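Local coordinates for protein multicopper oxidase type 1 (Nitrosomonas europaea, PDB 3G5W) that binds copper ions and probably acts as a two-domain, laccase-like multicopper oxidase that couples substrate oxidation to the reduction of dioxygen, at residues Phe5-Ile14 and Met307-Ile318; Arg20-Asn28 and Glu110-Trp118. All coordinates share one frame; numbering follows the deposited sequence.

Contact 1. Residues Phe5-Ile14 and Met307-Ile318; sequences FDLSIEDTRI and MHNSKVFKGEPI
R13 and E316 form an antiparallel hydrogen-bonded pair, which adds the C-terminal strand 316-317 to strand 2-15 in a mixed beta sheet of a cupredoxin-type domain. R13 N gives a short, nearly straight bond to E316 O (2.7 Å, 179° at the hydrogen), and E316 N returns one to R13 O (2.9 Å). I318 N continues the pairing to D11 O at 3.0 Å. The I318 side chain then folds back across strand 2-15: CD1 lies 3.4 Å from T12 C and also sits over one face of the R13 guanidinium, toward its rim. R13 NH1 is held beyond this pair by D21 and N152. At G315 the chain runs so close to R13 O and T12 CG2 that a beta carbon would clash.

At the other end of the segments M307 meets F5. The backbone sets M307 CB over one face of the F5 ring, 4.0 Å from its centroid. With CG anti to the backbone N (chi1 -176°), the M307 chain runs on to bring SD past the same ring, oblique to it in a Met-aromatic contact, and against L7 CD2. The other neighbours of F5 include I36, V38 and V44, from two further strands. An alanine in place of F5 would remove the ring beneath M307 CB, is likely to open a gap among these strands, and could let the thioether turn. Beyond SD, the terminal methyl of M307 turns aside, CE ending 3.3 Å from D6 O.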
loop_
_atom_site.group_PDB
_atom_site.type_symbol
_atom_site.label_atom_id
_atom_site.label_comp_id
_atom_site.label_asym_id
_atom_site.label_seq_id
_atom_site.Cartn_x
_atom_site.Cartn_y
_atom_site.Cartn_z
ATOM N N PHE A 5 -14.414 -33.237 -1.996
ATOM C CA PHE A 5 -15.479 -32.258 -2.123
ATOM C C PHE A 5 -15.860 -32.056 -3.588
ATOM O O PHE A 5 -15.061 -32.328 -4.493
ATOM C CB PHE A 5 -15.050 -30.913 -1.528
ATOM C CG PHE A 5 -14.401 -31.007 -0.164
ATOM C CD1 PHE A 5 -15.091 -31.533 0.922
ATOM C CD2 PHE A 5 -13.110 -30.520 0.035
ATOM C CE1 PHE A 5 -14.496 -31.593 2.181
ATOM C CE2 PHE A 5 -12.503 -30.574 1.289
ATOM C CZ PHE A 5 -13.197 -31.109 2.364
ATOM N N ASP A 6 -17.080 -31.571 -3.803
ATOM C CA ASP A 6 -17.573 -31.222 -5.136
ATOM C C ASP A 6 -17.927 -29.741 -5.187
ATOM O O ASP A 6 -18.555 -29.212 -4.262
ATOM C CB ASP A 6 -18.818 -32.042 -5.507
ATOM C CG ASP A 6 -18.517 -33.522 -5.757
ATOM O OD1 ASP A 6 -17.361 -33.889 -6.059
ATOM O OD2 ASP A 6 -19.464 -34.335 -5.657
ATOM N N LEU A 7 -17.530 -29.077 -6.271
ATOM C CA LEU A 7 -17.974 -27.714 -6.550
ATOM C C LEU A 7 -18.550 -27.590 -7.949
ATOM O O LEU A 7 -18.004 -28.140 -8.901
ATOM C CB LEU A 7 -16.818 -26.715 -6.403
ATOM C CG LEU A 7 -16.310 -26.355 -5.006
ATOM C CD1 LEU A 7 -15.088 -25.460 -5.119
ATOM C CD2 LEU A 7 -17.388 -25.664 -4.182
ATOM N N SER A 8 -19.648 -26.856 -8.067
ATOM C CA SER A 8 -20.148 -26.428 -9.367
ATOM C C SER A 8 -19.849 -24.945 -9.521
ATOM O O SER A 8 -19.698 -24.237 -8.528
ATOM C CB SER A 8 -21.650 -26.674 -9.476
ATOM O OG SER A 8 -22.348 -25.882 -8.532
ATOM N N ILE A 9 -19.739 -24.481 -10.759
ATOM C CA ILE A 9 -19.624 -23.050 -11.033
ATOM C C ILE A 9 -20.914 -22.653 -11.745
ATOM O O ILE A 9 -21.217 -23.185 -12.807
ATOM C CB ILE A 9 -18.397 -22.717 -11.928
ATOM C CG1 ILE A 9 -17.155 -23.498 -11.470
ATOM C CG2 ILE A 9 -18.157 -21.210 -11.964
ATOM C CD1 ILE A 9 -15.943 -23.368 -12.388
ATOM N N GLU A 10 -21.675 -21.734 -11.156
ATOM C CA GLU A 10 -23.002 -21.389 -11.671
ATOM C C GLU A 10 -23.171 -19.891 -11.893
ATOM O O GLU A 10 -22.700 -19.084 -11.088
ATOM C CB GLU A 10 -24.092 -21.879 -10.704
ATOM C CG GLU A 10 -24.076 -23.381 -10.429
ATOM C CD GLU A 10 -24.936 -23.786 -9.232
ATOM O OE1 GLU A 10 -24.723 -24.900 -8.712
ATOM O OE2 GLU A 10 -25.814 -23.003 -8.800
ATOM N N ASP A 11 -23.854 -19.524 -12.979
ATOM C CA ASP A 11 -24.294 -18.143 -13.191
ATOM C C ASP A 11 -25.308 -17.793 -12.103
ATOM O O ASP A 11 -26.353 -18.450 -11.972
ATOM C CB ASP A 11 -24.921 -17.979 -14.578
ATOM C CG ASP A 11 -23.896 -18.062 -15.692
ATOM O OD1 ASP A 11 -23.893 -19.082 -16.414
ATOM O OD2 ASP A 11 -23.086 -17.114 -15.848
ATOM N N THR A 12 -24.988 -16.761 -11.326
ATOM C CA THR A 12 -25.683 -16.471 -10.073
ATOM C C THR A 12 -25.858 -14.970 -9.848
ATOM O O THR A 12 -24.927 -14.195 -10.046
ATOM C CB THR A 12 -24.897 -17.082 -8.883
ATOM O OG1 THR A 12 -24.763 -18.498 -9.076
ATOM C CG2 THR A 12 -25.596 -16.827 -7.559
ATOM N N ARG A 13 -27.055 -14.571 -9.432
ATOM C CA ARG A 13 -27.327 -13.179 -9.086
ATOM C C ARG A 13 -27.161 -12.980 -7.580
ATOM O O ARG A 13 -27.744 -13.713 -6.789
ATOM C CB ARG A 13 -28.736 -12.778 -9.531
ATOM C CG ARG A 13 -29.095 -11.325 -9.263
ATOM C CD ARG A 13 -30.308 -10.861 -10.085
ATOM N NE ARG A 13 -30.275 -11.307 -11.487
ATOM C CZ ARG A 13 -29.470 -10.823 -12.437
ATOM N NH1 ARG A 13 -28.583 -9.874 -12.163
ATOM N NH2 ARG A 13 -29.542 -11.307 -13.671
ATOM N N ILE A 14 -26.343 -12.003 -7.199
ATOM C CA ILE A 14 -26.215 -11.594 -5.793
ATOM C C ILE A 14 -26.566 -10.114 -5.662
ATOM O O ILE A 14 -26.602 -9.391 -6.658
ATOM C CB ILE A 14 -24.795 -11.878 -5.200
ATOM C CG1 ILE A 14 -23.715 -10.997 -5.852
ATOM C CG2 ILE A 14 -24.446 -13.377 -5.282
ATOM C CD1 ILE A 14 -22.360 -11.010 -5.110
ATOM N N MET A 307 -16.182 -29.304 3.977
ATOM C CA MET A 307 -16.673 -28.165 3.204
ATOM C C MET A 307 -18.031 -27.717 3.714
ATOM O O MET A 307 -18.914 -28.544 3.953
ATOM C CB MET A 307 -16.758 -28.503 1.710
ATOM C CG MET A 307 -17.169 -27.313 0.836
ATOM S SD MET A 307 -17.155 -27.643 -0.948
ATOM C CE MET A 307 -18.712 -28.490 -1.093
ATOM N N HIS A 308 -18.207 -26.411 3.867
ATOM C CA HIS A 308 -19.464 -25.874 4.376
ATOM C C HIS A 308 -20.098 -24.893 3.398
ATOM O O HIS A 308 -19.563 -23.807 3.159
ATOM C CB HIS A 308 -19.262 -25.234 5.760
ATOM C CG HIS A 308 -18.733 -26.189 6.784
ATOM N ND1 HIS A 308 -19.544 -27.077 7.458
ATOM C CD2 HIS A 308 -17.473 -26.427 7.215
ATOM C CE1 HIS A 308 -18.807 -27.808 8.275
ATOM N NE2 HIS A 308 -17.546 -27.434 8.146
ATOM N N ASN A 309 -21.231 -25.299 2.823
ATOM C CA ASN A 309 -22.066 -24.383 2.049
ATOM C C ASN A 309 -22.898 -23.563 3.013
ATOM O O ASN A 309 -23.092 -23.966 4.160
ATOM C CB ASN A 309 -23.001 -25.147 1.111
ATOM C CG ASN A 309 -22.257 -26.014 0.130
ATOM O OD1 ASN A 309 -21.259 -25.598 -0.456
ATOM N ND2 ASN A 309 -22.735 -27.237 -0.051
ATOM N N SER A 310 -23.401 -22.422 2.559
ATOM C CA SER A 310 -24.257 -21.606 3.408
ATOM C C SER A 310 -25.332 -20.883 2.632
ATOM O O SER A 310 -25.038 -20.230 1.635
ATOM C CB SER A 310 -23.444 -20.576 4.182
ATOM O OG SER A 310 -24.326 -19.733 4.918
ATOM N N LYS A 311 -26.566 -20.974 3.126
ATOM C CA LYS A 311 -27.699 -20.252 2.551
ATOM C C LYS A 311 -27.559 -18.741 2.744
ATOM O O LYS A 311 -28.185 -17.962 2.029
ATOM C CB LYS A 311 -29.022 -20.749 3.149
ATOM C CG LYS A 311 -29.388 -22.189 2.780
ATOM C CD LYS A 311 -30.742 -22.571 3.387
ATOM C CE LYS A 311 -31.070 -24.049 3.187
ATOM N NZ LYS A 311 -31.809 -24.303 1.916
ATOM N N VAL A 312 -26.738 -18.332 3.709
ATOM C CA VAL A 312 -26.438 -16.915 3.930
ATOM C C VAL A 312 -25.798 -16.268 2.688
ATOM O O VAL A 312 -26.114 -15.126 2.345
ATOM C CB VAL A 312 -25.519 -16.713 5.167
ATOM C CG1 VAL A 312 -25.125 -15.231 5.337
ATOM C CG2 VAL A 312 -26.196 -17.250 6.441
ATOM N N PHE A 313 -24.917 -17.014 2.019
ATOM C CA PHE A 313 -24.165 -16.505 0.865
ATOM C C PHE A 313 -24.745 -16.896 -0.501
ATOM O O PHE A 313 -24.248 -16.453 -1.542
ATOM C CB PHE A 313 -22.705 -16.960 0.945
ATOM C CG PHE A 313 -22.005 -16.528 2.194
ATOM C CD1 PHE A 313 -22.050 -15.199 2.612
ATOM C CD2 PHE A 313 -21.279 -17.442 2.947
ATOM C CE1 PHE A 313 -21.396 -14.789 3.775
ATOM C CE2 PHE A 313 -20.618 -17.039 4.116
ATOM C CZ PHE A 313 -20.678 -15.707 4.523
ATOM N N LYS A 314 -25.780 -17.733 -0.492
ATOM C CA LYS A 314 -26.360 -18.248 -1.726
ATOM C C LYS A 314 -27.113 -17.165 -2.492
ATOM O O LYS A 314 -27.885 -16.399 -1.907
ATOM C CB LYS A 314 -27.282 -19.435 -1.433
ATOM C CG LYS A 314 -27.698 -20.189 -2.678
ATOM C CD LYS A 314 -28.209 -21.580 -2.358
ATOM C CE LYS A 314 -28.677 -22.282 -3.623
ATOM N NZ LYS A 314 -27.534 -22.554 -4.550
ATOM N N GLY A 315 -26.882 -17.104 -3.800
ATOM C CA GLY A 315 -27.597 -16.166 -4.657
ATOM C C GLY A 315 -28.768 -16.834 -5.358
ATOM O O GLY A 315 -29.213 -17.918 -4.953
ATOM N N GLU A 316 -29.271 -16.181 -6.402
ATOM C CA GLU A 316 -30.348 -16.729 -7.216
ATOM C C GLU A 316 -29.797 -17.147 -8.576
ATOM O O GLU A 316 -29.078 -16.373 -9.216
ATOM C CB GLU A 316 -31.469 -15.701 -7.389
ATOM C CG GLU A 316 -32.234 -15.390 -6.097
ATOM C CD GLU A 316 -32.936 -14.035 -6.118
ATOM O OE1 GLU A 316 -32.494 -13.131 -6.870
ATOM O OE2 GLU A 316 -33.927 -13.868 -5.363
ATOM N N PRO A 317 -30.131 -18.375 -9.023
ATOM C CA PRO A 317 -29.690 -18.860 -10.333
ATOM C C PRO A 317 -30.120 -17.914 -11.454
ATOM O O PRO A 317 -31.218 -17.355 -11.405
ATOM C CB PRO A 317 -30.415 -20.203 -10.471
ATOM C CG PRO A 317 -30.685 -20.633 -9.071
ATOM C CD PRO A 317 -30.965 -19.371 -8.322
ATOM N N ILE A 318 -29.248 -17.726 -12.439
ATOM C CA ILE A 318 -29.574 -16.925 -13.616
ATOM C C ILE A 318 -29.776 -17.852 -14.811
ATOM O O ILE A 318 -28.935 -18.720 -15.074
ATOM C CB ILE A 318 -28.470 -15.891 -13.942
ATOM C CG1 ILE A 318 -28.291 -14.914 -12.777
ATOM C CG2 ILE A 318 -28.810 -15.128 -15.235
ATOM C CD1 ILE A 318 -27.056 -14.053 -12.886
HETATM O O HOH W 1 -30.152 -12.475 -5.500
#

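Contact 2. Residues Arg20-Asn28 and Glu110-Trp118; sequences RDFHTFAFN and EHVTMRGMW. With CU (copper (II) ion), chain G.
R115 bends at chi2 (-66°), and F25 has CG beside its own backbone N (chi1 -44°); together these turns lay the aliphatic part of the arginine over one face of the phenyl ring. R115 CD stands 4.2 Å from the F25 centroid in a CH-pi contact, and R115 CG comes within 3.5 Å of F25 CE2. The guanidinium then reaches back to strand 20-27, where NH2 donates to H23 O at 2.9 Å, with the acceptor almost in the guanidinium plane. NE forms a salt bridge with E110 OE2 (2.8 Å), using that oxygen's anti lone pair; the same oxygen also accepts from G155 N. The carbonyls of W150, A151 and E156 take further N-H groups, so the buried charge is gripped from several directions and its rotation is probably fixed. The backbone adds F25 N to R115 O, 3.0 Å.

This is the type 1 copper site of a cupredoxin-type domain: H111 ND1 binds the copper at 2.1 Å, H56 and C104 are further ligands, and M117 SD stands at a longer 2.8 Å. F25 supports two of these residues from the second shell. It points an edge at the H111 imidazole face, the planes 68° apart, while M117 SD lies in the plane of the phenyl ring at its edge. F27 closes on the methionine from another side, its CZ 3.7 Å from M117 CE. The buried F25 O has M117 CG and CE close by but no hydrogen-bond partner, whereas a water spans F27 N and G116 O.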
loop_
_atom_site.group_PDB
_atom_site.type_symbol
_atom_site.label_atom_id
_atom_site.label_comp_id
_atom_site.label_asym_id
_atom_site.label_seq_id
_atom_site.Cartn_x
_atom_site.Cartn_y
_atom_site.Cartn_z
ATOM N N ARG A 20 -28.548 -2.776 -5.533
ATOM C CA ARG A 20 -27.355 -3.048 -6.330
ATOM C C ARG A 20 -27.069 -4.550 -6.442
ATOM O O ARG A 20 -26.483 -5.160 -5.535
ATOM C CB ARG A 20 -26.143 -2.256 -5.795
ATOM C CG ARG A 20 -24.786 -2.566 -6.434
ATOM C CD ARG A 20 -24.869 -2.971 -7.907
ATOM N NE ARG A 20 -25.330 -1.894 -8.761
ATOM C CZ ARG A 20 -25.971 -2.053 -9.916
ATOM N NH1 ARG A 20 -26.272 -3.258 -10.387
ATOM N NH2 ARG A 20 -26.326 -0.983 -10.599
ATOM N N ASP A 21 -27.495 -5.133 -7.563
ATOM C CA ASP A 21 -27.249 -6.541 -7.837
ATOM C C ASP A 21 -26.014 -6.727 -8.719
ATOM O O ASP A 21 -25.510 -5.765 -9.301
ATOM C CB ASP A 21 -28.495 -7.225 -8.434
ATOM C CG ASP A 21 -28.798 -6.788 -9.868
ATOM O OD1 ASP A 21 -28.288 -5.745 -10.329
ATOM O OD2 ASP A 21 -29.577 -7.497 -10.539
ATOM N N PHE A 22 -25.518 -7.961 -8.790
ATOM C CA PHE A 22 -24.363 -8.270 -9.623
ATOM C C PHE A 22 -24.474 -9.678 -10.196
ATOM O O PHE A 22 -24.950 -10.583 -9.521
ATOM C CB PHE A 22 -23.069 -8.137 -8.809
ATOM C CG PHE A 22 -22.038 -7.258 -9.459
ATOM C CD1 PHE A 22 -21.134 -7.783 -10.380
ATOM C CD2 PHE A 22 -21.981 -5.903 -9.163
ATOM C CE1 PHE A 22 -20.182 -6.961 -10.987
ATOM C CE2 PHE A 22 -21.034 -5.079 -9.760
ATOM C CZ PHE A 22 -20.136 -5.613 -10.678
ATOM N N HIS A 23 -24.027 -9.844 -11.440
ATOM C CA HIS A 23 -23.950 -11.144 -12.095
ATOM C C HIS A 23 -22.613 -11.790 -11.714
ATOM O O HIS A 23 -21.548 -11.199 -11.919
ATOM C CB HIS A 23 -24.052 -10.961 -13.613
ATOM C CG HIS A 23 -24.205 -12.237 -14.385
ATOM N ND1 HIS A 23 -23.388 -13.333 -14.201
ATOM C CD2 HIS A 23 -25.061 -12.572 -15.379
ATOM C CE1 HIS A 23 -23.749 -14.294 -15.034
ATOM N NE2 HIS A 23 -24.765 -13.859 -15.755
ATOM N N THR A 24 -22.674 -12.989 -11.145
ATOM C CA THR A 24 -21.479 -13.689 -10.680
ATOM C C THR A 24 -21.390 -15.101 -11.244
ATOM O O THR A 24 -22.407 -15.701 -11.625
ATOM C CB THR A 24 -21.414 -13.768 -9.127
ATOM O OG1 THR A 24 -22.520 -14.536 -8.628
ATOM C CG2 THR A 24 -21.418 -12.379 -8.496
ATOM N N PHE A 25 -20.165 -15.623 -11.291
ATOM C CA PHE A 25 -19.911 -17.021 -11.620
ATOM C C PHE A 25 -19.518 -17.703 -10.317
ATOM O O PHE A 25 -18.337 -17.815 -9.987
ATOM C CB PHE A 25 -18.796 -17.161 -12.672
ATOM C CG PHE A 25 -18.902 -16.186 -13.821
ATOM C CD1 PHE A 25 -20.119 -15.950 -14.451
ATOM C CD2 PHE A 25 -17.773 -15.517 -14.287
ATOM C CE1 PHE A 25 -20.215 -15.051 -15.512
ATOM C CE2 PHE A 25 -17.863 -14.616 -15.359
ATOM C CZ PHE A 25 -19.086 -14.382 -15.961
ATOM N N ALA A 26 -20.525 -18.163 -9.584
ATOM C CA ALA A 26 -20.363 -18.523 -8.184
ATOM C C ALA A 26 -20.127 -20.008 -7.952
ATOM O O ALA A 26 -20.852 -20.863 -8.481
ATOM C CB ALA A 26 -21.579 -18.056 -7.402
ATOM N N PHE A 27 -19.127 -20.313 -7.133
ATOM C CA PHE A 27 -18.902 -21.683 -6.701
ATOM C C PHE A 27 -20.064 -22.134 -5.804
ATOM O O PHE A 27 -20.380 -21.477 -4.804
ATOM C CB PHE A 27 -17.549 -21.824 -5.999
ATOM C CG PHE A 27 -16.366 -21.483 -6.878
ATOM C CD1 PHE A 27 -16.002 -22.315 -7.932
ATOM C CD2 PHE A 27 -15.615 -20.334 -6.646
ATOM C CE1 PHE A 27 -14.914 -21.999 -8.756
ATOM C CE2 PHE A 27 -14.515 -20.014 -7.454
ATOM C CZ PHE A 27 -14.166 -20.847 -8.510
ATOM N N ASN A 28 -20.702 -23.238 -6.192
ATOM C CA ASN A 28 -21.922 -23.753 -5.543
ATOM C C ASN A 28 -23.022 -22.698 -5.404
ATOM O O ASN A 28 -23.800 -22.716 -4.445
ATOM C CB ASN A 28 -21.604 -24.408 -4.184
ATOM C CG ASN A 28 -21.057 -25.825 -4.313
ATOM O OD1 ASN A 28 -20.900 -26.355 -5.411
ATOM N ND2 ASN A 28 -20.758 -26.449 -3.171
ATOM N N GLU A 110 -11.525 -9.493 -14.442
ATOM C CA GLU A 110 -12.987 -9.590 -14.376
ATOM C C GLU A 110 -13.479 -10.650 -13.378
ATOM O O GLU A 110 -14.289 -10.347 -12.499
ATOM C CB GLU A 110 -13.603 -9.869 -15.757
ATOM C CG GLU A 110 -15.145 -9.817 -15.742
ATOM C CD GLU A 110 -15.809 -10.632 -16.852
ATOM O OE1 GLU A 110 -15.142 -10.932 -17.865
ATOM O OE2 GLU A 110 -17.006 -10.979 -16.703
ATOM N N HIS A 111 -12.999 -11.883 -13.529
ATOM C CA HIS A 111 -13.569 -13.038 -12.814
ATOM C C HIS A 111 -13.415 -12.961 -11.296
ATOM O O HIS A 111 -14.367 -13.235 -10.558
ATOM C CB HIS A 111 -12.990 -14.359 -13.347
ATOM C CG HIS A 111 -13.464 -14.724 -14.727
ATOM N ND1 HIS A 111 -13.606 -16.030 -15.144
ATOM C CD2 HIS A 111 -13.838 -13.953 -15.777
ATOM C CE1 HIS A 111 -14.025 -16.048 -16.398
ATOM N NE2 HIS A 111 -14.184 -14.800 -16.802
ATOM N N VAL A 112 -12.224 -12.586 -10.832
ATOM C CA VAL A 112 -11.976 -12.466 -9.390
ATOM C C VAL A 112 -12.485 -11.117 -8.874
ATOM O O VAL A 112 -13.266 -11.069 -7.925
ATOM C CB VAL A 112 -10.478 -12.687 -9.015
ATOM C CG1 VAL A 112 -10.277 -12.619 -7.500
ATOM C CG2 VAL A 112 -10.001 -14.026 -9.520
ATOM N N THR A 113 -12.055 -10.031 -9.516
ATOM C CA THR A 113 -12.448 -8.677 -9.109
ATOM C C THR A 113 -13.965 -8.473 -8.991
ATOM O O THR A 113 -14.436 -7.925 -7.987
ATOM C CB THR A 113 -11.841 -7.602 -10.047
ATOM O OG1 THR A 113 -10.416 -7.760 -10.093
ATOM C CG2 THR A 113 -12.180 -6.187 -9.569
ATOM N N MET A 114 -14.728 -8.923 -9.991
ATOM C CA MET A 114 -16.162 -8.601 -10.024
ATOM C C MET A 114 -17.147 -9.730 -10.366
ATOM O O MET A 114 -18.323 -9.461 -10.612
ATOM C CB MET A 114 -16.415 -7.380 -10.917
ATOM C CG MET A 114 -16.115 -7.585 -12.407
ATOM S SD MET A 114 -16.131 -6.021 -13.326
ATOM C CE MET A 114 -14.556 -5.302 -12.830
ATOM N N ARG A 115 -16.697 -10.980 -10.364
ATOM C CA ARG A 115 -17.638 -12.092 -10.597
ATOM C C ARG A 115 -17.728 -13.053 -9.410
ATOM O O ARG A 115 -18.289 -14.143 -9.530
ATOM C CB ARG A 115 -17.314 -12.837 -11.901
ATOM C CG ARG A 115 -17.318 -11.951 -13.159
ATOM C CD ARG A 115 -18.700 -11.391 -13.491
ATOM N NE ARG A 115 -18.604 -10.331 -14.495
ATOM C CZ ARG A 115 -19.462 -9.323 -14.628
ATOM N NH1 ARG A 115 -19.258 -8.409 -15.567
ATOM N NH2 ARG A 115 -20.516 -9.216 -13.832
ATOM N N GLY A 116 -17.183 -12.627 -8.265
ATOM C CA GLY A 116 -17.302 -13.356 -6.999
ATOM C C GLY A 116 -16.705 -14.756 -6.958
ATOM O O GLY A 116 -17.178 -15.604 -6.201
ATOM N N MET A 117 -15.656 -14.996 -7.752
ATOM C CA MET A 117 -15.059 -16.328 -7.869
ATOM C C MET A 117 -13.959 -16.525 -6.831
ATOM O O MET A 117 -12.787 -16.610 -7.172
ATOM C CB MET A 117 -14.512 -16.574 -9.287
ATOM C CG MET A 117 -15.542 -16.382 -10.395
ATOM S SD MET A 117 -15.091 -17.270 -11.894
ATOM C CE MET A 117 -15.433 -18.970 -11.413
ATOM N N TRP A 118 -14.356 -16.580 -5.562
ATOM C CA TRP A 118 -13.417 -16.688 -4.443
ATOM C C TRP A 118 -14.097 -17.161 -3.163
ATOM O O TRP A 118 -15.282 -16.903 -2.924
ATOM C CB TRP A 118 -12.658 -15.359 -4.208
ATOM C CG TRP A 118 -13.505 -14.117 -4.407
ATOM C CD1 TRP A 118 -13.554 -13.324 -5.526
ATOM C CD2 TRP A 118 -14.431 -13.547 -3.472
ATOM N NE1 TRP A 118 -14.453 -12.306 -5.344
ATOM C CE2 TRP A 118 -15.008 -12.417 -4.095
ATOM C CE3 TRP A 118 -14.830 -13.881 -2.171
ATOM C CZ2 TRP A 118 -15.961 -11.612 -3.457
ATOM C CZ3 TRP A 118 -15.783 -13.086 -1.539
ATOM C CH2 TRP A 118 -16.333 -11.960 -2.185
HETATM CU CU CU G . -13.261 -17.752 -13.964
HETATM O O HOH W 2 -18.108 -18.152 -5.469
#

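In the fold
Contacts 1 and 2 share a sheet: strand 2-15 of contact 1 pairs with strand 20-27 of contact 2, through bonds such as T24 N to T12 O. Strand 2-15 thus pairs with both 316-317 and 20-27, and strand 20-27 in turn meets the 110-118 segment that carries copper ligands. Contact 1 is only partly buried, and its chemistry is mainly backbone pairing, with a Met-aromatic contact at one end and an isoleucine over a guanidinium at the other. Contact 2 is wholly buried and relies on aromatic rings, an internal salt bridge and metal ligation. D11 and H23 pack where the two meet; the D11 side chain lies about 10 Å from the copper, whereas contact 2 includes ligands of the metal.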